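Local coordinates for protein putative phosphatase/phosphodiesterase MPN_349 (Mycoplasma pneumoniae M129, PDB 1T71) that is a putative iron-dependent phosphatase or phosphodiesterase of the calcineurin-like fold that probably hydrolyses phosphoester bonds, perhaps of 2',3'-cyclic nucleotides, at residues L89-P92 against L93-T97; K133-P137 against F138-K142; F157-T161 against T162-N166; G212-G216 against A217-Q221. One frame throughout, in Å; residues are numbered along the deposited sequence.

In the fold
All four contacts are local, each made where the chain changes direction or enters a helix. Interaction 1 is the most buried; it joins interaction 2, with Asn94 O of the former 2.9 Å from Thr135 N of the latter in a probable hydrogen bond. Interactions 2, 3 and 4 each lead into a helix, and the first two of these pack on each other, so that interactions 1 to 3 form one continuous region. Interaction 4 stands apart, its centre about 23 Å from that of interaction 3. An arginine-held carbonyl marks interaction 1, helix-start backbone bonds interactions 2 and 3, and a tight turn the peripheral interaction 4. Interaction 3 itself carries the iron ligand His158.

Interaction 1 of 4, residues L89-P92 against L93-T97; sequences LVRP and LNLDT
At the end of edge strand 89-90 of one of the two central sheets, the chain leaves the sheet through a short bend in which Arg91 and Pro92 meet Leu95. The pivot is the carbonyl of Pro92. Its oxygen receives NH1 of Arg91 in a bond of 3.1 Å that is fairly straight at 164°, and the oxygen lies in the guanidinium plane although the donor is tilted from the plane of the carbonyl. Arg91 can reach its own neighbour because the chain folds back at chi2 (72°). Leu95 presses against the same oxygen with its branch point, CG lying 3.2 Å from Pro92 O, while CD1 comes within 3.6 Å of Arg91 NH1. With chi1 at -52°, CG of Leu95 sits beside its own backbone N, which directs the isobutyl group back over the bend; CD2 also approaches Pro92 CB at 4.3 Å. Proline suits the exit from a strand, since its ring fixes phi and it has no N-H to offer a neighbouring strand. Arg91 NH2 bonds to Gly105 O, and NE makes a weak bond to Leu104 O. Pro92 lies near the metal site, its side chain about 6 Å from that of the iron ligand His158. Arginine thus serves here as a multiple donor to backbone carbonyls, and the aliphatic cover from Leu95 probably strengthens its grip on Pro92 O by limiting access of water.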
# COMPACT_ATOMS: atom_id res chain seq x y z
N LEU A 89 9.32 6.22 6.59
CA LEU A 89 7.98 6.44 6.06
C LEU A 89 8.04 7.30 4.80
O LEU A 89 8.63 8.38 4.81
CB LEU A 89 7.14 7.16 7.13
CG LEU A 89 5.70 7.67 7.00
CD1 LEU A 89 5.38 8.06 5.57
CD2 LEU A 89 4.73 6.62 7.51
N VAL A 90 7.42 6.82 3.72
CA VAL A 90 7.41 7.57 2.48
C VAL A 90 5.98 7.95 2.07
O VAL A 90 5.07 7.12 2.12
CB VAL A 90 8.06 6.76 1.32
CG1 VAL A 90 9.46 6.31 1.72
CG2 VAL A 90 7.21 5.56 0.98
N ARG A 91 5.79 9.20 1.68
CA ARG A 91 4.49 9.68 1.26
C ARG A 91 4.53 9.93 -0.24
O ARG A 91 5.58 9.81 -0.87
CB ARG A 91 4.11 10.95 2.04
CG ARG A 91 5.23 11.98 2.20
CD ARG A 91 5.56 12.70 0.91
NE ARG A 91 6.52 13.78 1.14
CZ ARG A 91 6.91 14.66 0.22
NH1 ARG A 91 6.43 14.61 -1.01
NH2 ARG A 91 7.79 15.60 0.54
N PRO A 92 3.39 10.28 -0.85
CA PRO A 92 3.41 10.53 -2.30
C PRO A 92 4.39 11.65 -2.70
O PRO A 92 4.29 12.77 -2.21
CB PRO A 92 1.95 10.87 -2.60
CG PRO A 92 1.19 10.07 -1.55
CD PRO A 92 2.01 10.34 -0.32
N LEU A 93 5.32 11.32 -3.60
CA LEU A 93 6.33 12.27 -4.09
C LEU A 93 5.71 13.31 -5.01
O LEU A 93 6.12 14.47 -5.06
CB LEU A 93 7.41 11.49 -4.87
CG LEU A 93 8.54 12.27 -5.55
CD1 LEU A 93 9.38 13.01 -4.51
CD2 LEU A 93 9.41 11.29 -6.33
N ASN A 94 4.71 12.83 -5.73
CA ASN A 94 3.90 13.51 -6.73
C ASN A 94 3.12 14.78 -6.31
O ASN A 94 2.08 15.08 -6.90
CB ASN A 94 2.91 12.44 -7.23
CG ASN A 94 2.55 12.61 -8.66
OD1 ASN A 94 3.40 12.96 -9.48
ND2 ASN A 94 1.28 12.36 -8.98
N LEU A 95 3.62 15.53 -5.34
CA LEU A 95 2.90 16.71 -4.83
C LEU A 95 3.22 18.09 -5.42
O LEU A 95 4.38 18.48 -5.54
CB LEU A 95 3.05 16.77 -3.31
CG LEU A 95 2.67 15.49 -2.54
CD1 LEU A 95 2.95 15.68 -1.06
CD2 LEU A 95 1.21 15.15 -2.77
N ASP A 96 2.18 18.84 -5.77
CA ASP A 96 2.33 20.18 -6.34
C ASP A 96 2.61 21.17 -5.22
O ASP A 96 2.05 21.06 -4.13
CB ASP A 96 1.05 20.57 -7.09
CG ASP A 96 1.13 21.97 -7.69
OD1 ASP A 96 1.04 22.96 -6.92
OD2 ASP A 96 1.30 22.09 -8.92
N THR A 97 3.47 22.15 -5.49
CA THR A 97 3.84 23.14 -4.47
C THR A 97 2.68 23.94 -3.89
O THR A 97 2.80 24.48 -2.79
CB THR A 97 4.91 24.11 -5.01
OG1 THR A 97 4.51 24.62 -6.28
CG2 THR A 97 6.25 23.40 -5.14

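Interaction 2 of 4, residues K133-P137 against F138-K142; sequences KTTNP and FKVLK
The backbone passes from an extended approach into the first turn of helix 137-145, where Val140 N bonds to Asn136 O at 2.9 Å and Leu141 N to Pro137 O at 3.0 Å, both nearly straight. Asn136 holds the N-cap position, and its side chain folds over the opening turn. With chi1 at -163°, its amide is carried back beside its own carbonyl carbon, near the start of the helix backbone. From there CB of Asn136 meets CG of Lys139 at 3.8 Å, the two side chains crossing at about a right angle; the lysine chain then runs on extended, away from the turn. Asparagine suits N-caps because its short side chain can accept from a helix's first, unpartnered N-H groups. Pro137 follows in the first turn, where N-H groups have no helical carbonyl before them, so its missing N-H loses no helix bond. On another side of the turn Val140 points back at the approach: CG2 lies beside its backbone N and touches OG1 of Thr135 at 3.4 Å. That hydroxyl is hydrogen-bonded to Asn94 OD1, so its polar need is met while the methyl packs against it. Around the turn, Pro137 rests on Phe157 of strand 152-158, Val140 and Leu141 reach Leu123 of strand 117-124, and Phe138 meets Phe168 of helix 162-172 edge-to-face, placing the helix start between strands and a neighbouring helix.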
# COMPACT_ATOMS: atom_id res chain seq x y z
N LYS A 133 -3.84 19.59 -5.60
CA LYS A 133 -3.26 19.36 -6.90
C LYS A 133 -1.96 18.56 -6.85
O LYS A 133 -1.14 18.72 -5.95
CB LYS A 133 -3.04 20.72 -7.59
CG LYS A 133 -2.36 20.64 -8.93
CD LYS A 133 -2.85 21.74 -9.87
CE LYS A 133 -2.09 21.68 -11.20
NZ LYS A 133 -1.95 20.27 -11.68
N THR A 134 -1.78 17.67 -7.83
CA THR A 134 -0.58 16.83 -7.90
C THR A 134 0.14 17.02 -9.23
O THR A 134 -0.45 17.49 -10.20
CB THR A 134 -0.93 15.33 -7.77
OG1 THR A 134 -1.82 14.96 -8.83
CG2 THR A 134 -1.61 15.03 -6.44
N THR A 135 1.41 16.64 -9.26
CA THR A 135 2.20 16.72 -10.48
C THR A 135 2.11 15.35 -11.16
O THR A 135 1.71 14.38 -10.53
CB THR A 135 3.66 17.04 -10.16
OG1 THR A 135 4.14 16.15 -9.15
CG2 THR A 135 3.79 18.47 -9.66
N ASN A 136 2.46 15.28 -12.44
CA ASN A 136 2.37 14.02 -13.20
C ASN A 136 3.28 12.91 -12.67
O ASN A 136 4.50 13.07 -12.61
CB ASN A 136 2.69 14.28 -14.67
CG ASN A 136 2.23 13.15 -15.57
OD1 ASN A 136 1.16 13.22 -16.18
ND2 ASN A 136 3.02 12.08 -15.63
N PRO A 137 2.70 11.75 -12.30
CA PRO A 137 3.42 10.59 -11.76
C PRO A 137 4.45 10.05 -12.75
O PRO A 137 5.58 9.71 -12.38
CB PRO A 137 2.32 9.56 -11.51
CG PRO A 137 1.04 10.35 -11.57
CD PRO A 137 1.31 11.39 -12.59
N PHE A 138 4.05 9.95 -14.02
CA PHE A 138 4.92 9.45 -15.08
C PHE A 138 6.16 10.33 -15.20
O PHE A 138 7.29 9.83 -15.19
CB PHE A 138 4.17 9.43 -16.41
CG PHE A 138 3.09 8.38 -16.49
CD1 PHE A 138 3.34 7.15 -17.09
CD2 PHE A 138 1.83 8.61 -15.94
CE1 PHE A 138 2.35 6.17 -17.14
CE2 PHE A 138 0.84 7.63 -15.99
CZ PHE A 138 1.10 6.41 -16.59
N LYS A 139 5.95 11.63 -15.32
CA LYS A 139 7.07 12.56 -15.45
C LYS A 139 7.94 12.56 -14.20
O LYS A 139 9.16 12.48 -14.30
CB LYS A 139 6.55 13.97 -15.75
CG LYS A 139 5.71 14.02 -17.02
CD LYS A 139 5.36 15.43 -17.43
CE LYS A 139 4.54 15.41 -18.71
NZ LYS A 139 4.22 16.77 -19.21
N VAL A 140 7.32 12.64 -13.03
CA VAL A 140 8.07 12.65 -11.78
C VAL A 140 8.98 11.44 -11.60
O VAL A 140 10.16 11.59 -11.28
CB VAL A 140 7.13 12.72 -10.55
CG1 VAL A 140 7.92 12.49 -9.26
CG2 VAL A 140 6.45 14.08 -10.50
N LEU A 141 8.44 10.24 -11.80
CA LEU A 141 9.23 9.03 -11.63
C LEU A 141 10.32 8.92 -12.68
O LEU A 141 11.41 8.43 -12.39
CB LEU A 141 8.32 7.80 -11.66
CG LEU A 141 8.92 6.45 -11.23
CD1 LEU A 141 9.62 5.81 -12.39
CD2 LEU A 141 9.87 6.63 -10.06
N LYS A 142 10.04 9.40 -13.89
CA LYS A 142 11.01 9.36 -14.98
C LYS A 142 12.25 10.17 -14.58
O LYS A 142 13.38 9.69 -14.67
CB LYS A 142 10.38 9.93 -16.25
CG LYS A 142 10.94 9.39 -17.55
CD LYS A 142 12.12 10.20 -18.05
CE LYS A 142 12.56 9.73 -19.44
NZ LYS A 142 11.49 9.82 -20.47

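Interaction 3 of 4, residues F157-T161 against T162-N166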
# COMPACT_ATOMS: atom_id res chain seq x y z
N PHE A 157 2.43 2.50 -6.46
CA PHE A 157 1.63 3.44 -7.25
C PHE A 157 0.20 3.41 -6.75
O PHE A 157 -0.55 2.47 -7.02
CB PHE A 157 1.68 3.05 -8.74
CG PHE A 157 1.12 4.09 -9.67
CD1 PHE A 157 0.45 3.72 -10.84
CD2 PHE A 157 1.27 5.45 -9.40
CE1 PHE A 157 -0.07 4.68 -11.71
CE2 PHE A 157 0.75 6.42 -10.26
CZ PHE A 157 0.08 6.04 -11.42
N HIS A 158 -0.17 4.44 -6.00
CA HIS A 158 -1.50 4.53 -5.42
C HIS A 158 -2.44 5.17 -6.44
O HIS A 158 -2.55 6.39 -6.51
CB HIS A 158 -1.44 5.38 -4.14
CG HIS A 158 -2.46 5.01 -3.12
ND1 HIS A 158 -3.53 5.83 -2.81
CD2 HIS A 158 -2.60 3.90 -2.36
CE1 HIS A 158 -4.27 5.23 -1.89
NE2 HIS A 158 -3.73 4.07 -1.60
N ALA A 159 -3.12 4.33 -7.22
CA ALA A 159 -4.01 4.81 -8.27
C ALA A 159 -5.35 4.08 -8.30
O ALA A 159 -5.48 2.96 -7.79
CB ALA A 159 -3.32 4.71 -9.62
N GLU A 160 -6.32 4.71 -8.94
CA GLU A 160 -7.67 4.16 -9.01
C GLU A 160 -7.97 3.27 -10.22
O GLU A 160 -8.58 2.22 -10.09
CB GLU A 160 -8.68 5.31 -8.98
CG GLU A 160 -9.90 5.07 -8.10
CD GLU A 160 -10.85 4.08 -8.70
OE1 GLU A 160 -11.74 3.60 -7.97
OE2 GLU A 160 -10.71 3.77 -9.90
N THR A 161 -7.53 3.72 -11.39
CA THR A 161 -7.80 3.05 -12.65
C THR A 161 -6.87 1.91 -13.12
O THR A 161 -5.65 2.01 -13.02
CB THR A 161 -7.86 4.14 -13.75
OG1 THR A 161 -9.13 4.80 -13.68
CG2 THR A 161 -7.65 3.57 -15.10
N THR A 162 -7.47 0.84 -13.65
CA THR A 162 -6.70 -0.29 -14.16
C THR A 162 -5.94 0.17 -15.40
O THR A 162 -4.86 -0.33 -15.69
CB THR A 162 -7.58 -1.51 -14.56
OG1 THR A 162 -8.69 -1.06 -15.36
CG2 THR A 162 -8.10 -2.25 -13.33
N SER A 163 -6.50 1.11 -16.14
CA SER A 163 -5.81 1.59 -17.32
C SER A 163 -4.60 2.45 -16.94
O SER A 163 -3.54 2.31 -17.54
CB SER A 163 -6.75 2.37 -18.24
OG SER A 163 -7.12 3.61 -17.66
N GLU A 164 -4.74 3.33 -15.94
CA GLU A 164 -3.58 4.14 -15.56
C GLU A 164 -2.50 3.24 -14.96
O GLU A 164 -1.31 3.44 -15.20
CB GLU A 164 -3.94 5.23 -14.54
CG GLU A 164 -2.79 6.21 -14.33
CD GLU A 164 -3.04 7.28 -13.27
OE1 GLU A 164 -2.25 8.25 -13.23
OE2 GLU A 164 -4.00 7.15 -12.49
N LYS A 165 -2.93 2.25 -14.19
CA LYS A 165 -2.00 1.32 -13.55
C LYS A 165 -1.17 0.55 -14.58
O LYS A 165 0.06 0.48 -14.48
CB LYS A 165 -2.77 0.32 -12.68
CG LYS A 165 -2.33 0.28 -11.22
CD LYS A 165 -3.04 1.33 -10.38
CE LYS A 165 -4.44 0.86 -9.99
NZ LYS A 165 -4.44 -0.12 -8.86
N ASN A 166 -1.83 -0.02 -15.57
CA ASN A 166 -1.14 -0.79 -16.58
C ASN A 166 -0.34 0.09 -17.55
O ASN A 166 0.67 -0.36 -18.10
CB ASN A 166 -2.14 -1.69 -17.31
CG ASN A 166 -2.53 -2.89 -16.47
OD1 ASN A 166 -1.82 -3.90 -16.46
ND2 ASN A 166 -3.63 -2.78 -15.73
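Phe157 and Glu164 cross at about a right angle, with the plane of the ring 80° from that of the carboxylate. The glutamate comes to the ring's rim: OE1 is 3.7 Å from CZ, near the ring plane, where the slightly positive C-H edge would suit an anionic oxygen. Glu164 gets there extended, with CG anti to its backbone N (chi1 -170°). Its other oxygen, OE2, lies 3.8 Å from the methyl of Ala159, and this methyl sits over one face of the Phe157 ring, offset toward the rim. The buried carboxylate is satisfied from outside, by Ser127 OG at OE2 and Thr126 N at OE1. Ser127 OG also bonds to the N of Glu160 and of Thr161.

This is the strand-to-helix junction of a beta-alpha-beta unit, strand 152-158, helix 162-172 and strand 178-182, and its loop follows on His158, a ligand of the second iron. Phe157 faces the helix while His158, the next residue on the strand, points away from it toward the metal site. Small Ala159 permits Lys165 to lie close, CD packing tightly on its CB at 3.5 Å. The lysine is bent at chi2, chi3 and chi4, and the curl brings CE within 3.2 Å of Ala159 O and carries NZ to a hydrogen bond with Thr202 O. Lys165 N bonds to the carbonyl of the N-cap residue, Thr161 O, at 3.0 Å. At the next residue, Thr162 O accepts from both N and ND2 of Asn166, which approach from opposite faces of its plane.

Interaction 4 of 4, residues G212-G216 against A217-Q221; sequences GSVIG and ANPEQ
Ala217, Pro219 and Val214 carry most of this contact, a tight type I' turn from Val214 to Ala217 leading into helix 219-226. Val214 and Ala217 are joined by two backbone bonds as a single antiparallel hydrogen-bonded pair. Val214 N donates to Ala217 O at 2.7 Å, almost straight and in the carbonyl plane, whereas Ala217 N reaches Val214 O at 3.0 Å from well above the plane of that carbonyl. Val214 turns CG2 beside its own backbone N, toward the proline, so that CG2 and Pro219 CB pass at 4.1 Å, the side chains sliding by in opposite directions. Elsewhere on the ring, CG of Pro219 lies 3.0 Å from Gly212 O. Proline suits the first turn of a helix, where a missing N-H is tolerated, and its ring offers Val214 CG2 an apolar surface. Ile215, touching the iron ligand His185, takes the left-handed backbone of the turn (phi 60°), but at Gly216 (phi 108°, psi -20°) a CB would jam against Ile215 O. Ser213 OG, also bonded to Gly210 O, accepts from Gly216 N in an ST motif. Backbone bonding therefore shapes the turn, and the Val214-Pro219 touch packs it on the helix start.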
# COMPACT_ATOMS: atom_id res chain seq x y z
N GLY A 212 -18.10 -8.91 4.36
CA GLY A 212 -19.20 -8.43 5.16
C GLY A 212 -19.06 -6.92 5.28
O GLY A 212 -19.87 -6.26 5.93
N SER A 213 -18.00 -6.40 4.67
CA SER A 213 -17.73 -4.96 4.67
C SER A 213 -17.60 -4.54 3.21
O SER A 213 -17.45 -5.38 2.33
CB SER A 213 -16.42 -4.66 5.40
OG SER A 213 -15.31 -4.80 4.53
N VAL A 214 -17.67 -3.24 2.96
CA VAL A 214 -17.52 -2.74 1.59
C VAL A 214 -16.18 -2.03 1.49
O VAL A 214 -16.06 -0.85 1.86
CB VAL A 214 -18.66 -1.75 1.21
CG1 VAL A 214 -18.39 -1.12 -0.15
CG2 VAL A 214 -19.99 -2.49 1.18
N ILE A 215 -15.17 -2.75 1.03
CA ILE A 215 -13.86 -2.13 0.87
C ILE A 215 -13.36 -1.60 2.22
O ILE A 215 -12.55 -0.68 2.28
CB ILE A 215 -13.98 -0.99 -0.20
CG1 ILE A 215 -14.20 -1.62 -1.57
CG2 ILE A 215 -12.76 -0.14 -0.27
CD1 ILE A 215 -13.12 -2.60 -1.95
N GLY A 216 -13.85 -2.20 3.30
CA GLY A 216 -13.44 -1.80 4.64
C GLY A 216 -14.50 -1.06 5.45
O GLY A 216 -14.42 -0.99 6.68
N ALA A 217 -15.49 -0.50 4.77
CA ALA A 217 -16.55 0.26 5.44
C ALA A 217 -17.81 -0.56 5.71
O ALA A 217 -18.07 -1.57 5.06
CB ALA A 217 -16.91 1.50 4.60
N ASN A 218 -18.59 -0.11 6.69
CA ASN A 218 -19.84 -0.77 7.04
C ASN A 218 -20.74 -0.70 5.81
O ASN A 218 -20.88 0.36 5.20
CB ASN A 218 -20.50 -0.05 8.21
CG ASN A 218 -21.94 -0.48 8.42
OD1 ASN A 218 -22.23 -1.67 8.57
ND2 ASN A 218 -22.84 0.49 8.43
N PRO A 219 -21.36 -1.82 5.43
CA PRO A 219 -22.24 -1.87 4.26
C PRO A 219 -23.45 -0.94 4.27
O PRO A 219 -23.85 -0.43 3.23
CB PRO A 219 -22.65 -3.34 4.19
CG PRO A 219 -21.44 -4.05 4.76
CD PRO A 219 -21.12 -3.18 5.96
N GLU A 220 -24.03 -0.71 5.45
CA GLU A 220 -25.21 0.14 5.53
C GLU A 220 -25.10 1.50 4.84
O GLU A 220 -25.91 1.81 3.96
CB GLU A 220 -25.65 0.35 6.98
CG GLU A 220 -26.97 1.11 7.06
CD GLU A 220 -27.50 1.27 8.47
OE1 GLU A 220 -26.83 1.95 9.29
OE2 GLU A 220 -28.58 0.73 8.77
N GLN A 221 -24.13 2.31 5.24
CA GLN A 221 -23.97 3.63 4.64
C GLN A 221 -23.68 3.51 3.15
O GLN A 221 -24.15 4.31 2.35
CB GLN A 221 -22.83 4.41 5.30
CG GLN A 221 -23.05 4.75 6.77
CD GLN A 221 -23.27 3.53 7.64
OE1 GLN A 221 -24.38 3.01 7.74
NE2 GLN A 221 -22.20 3.05 8.28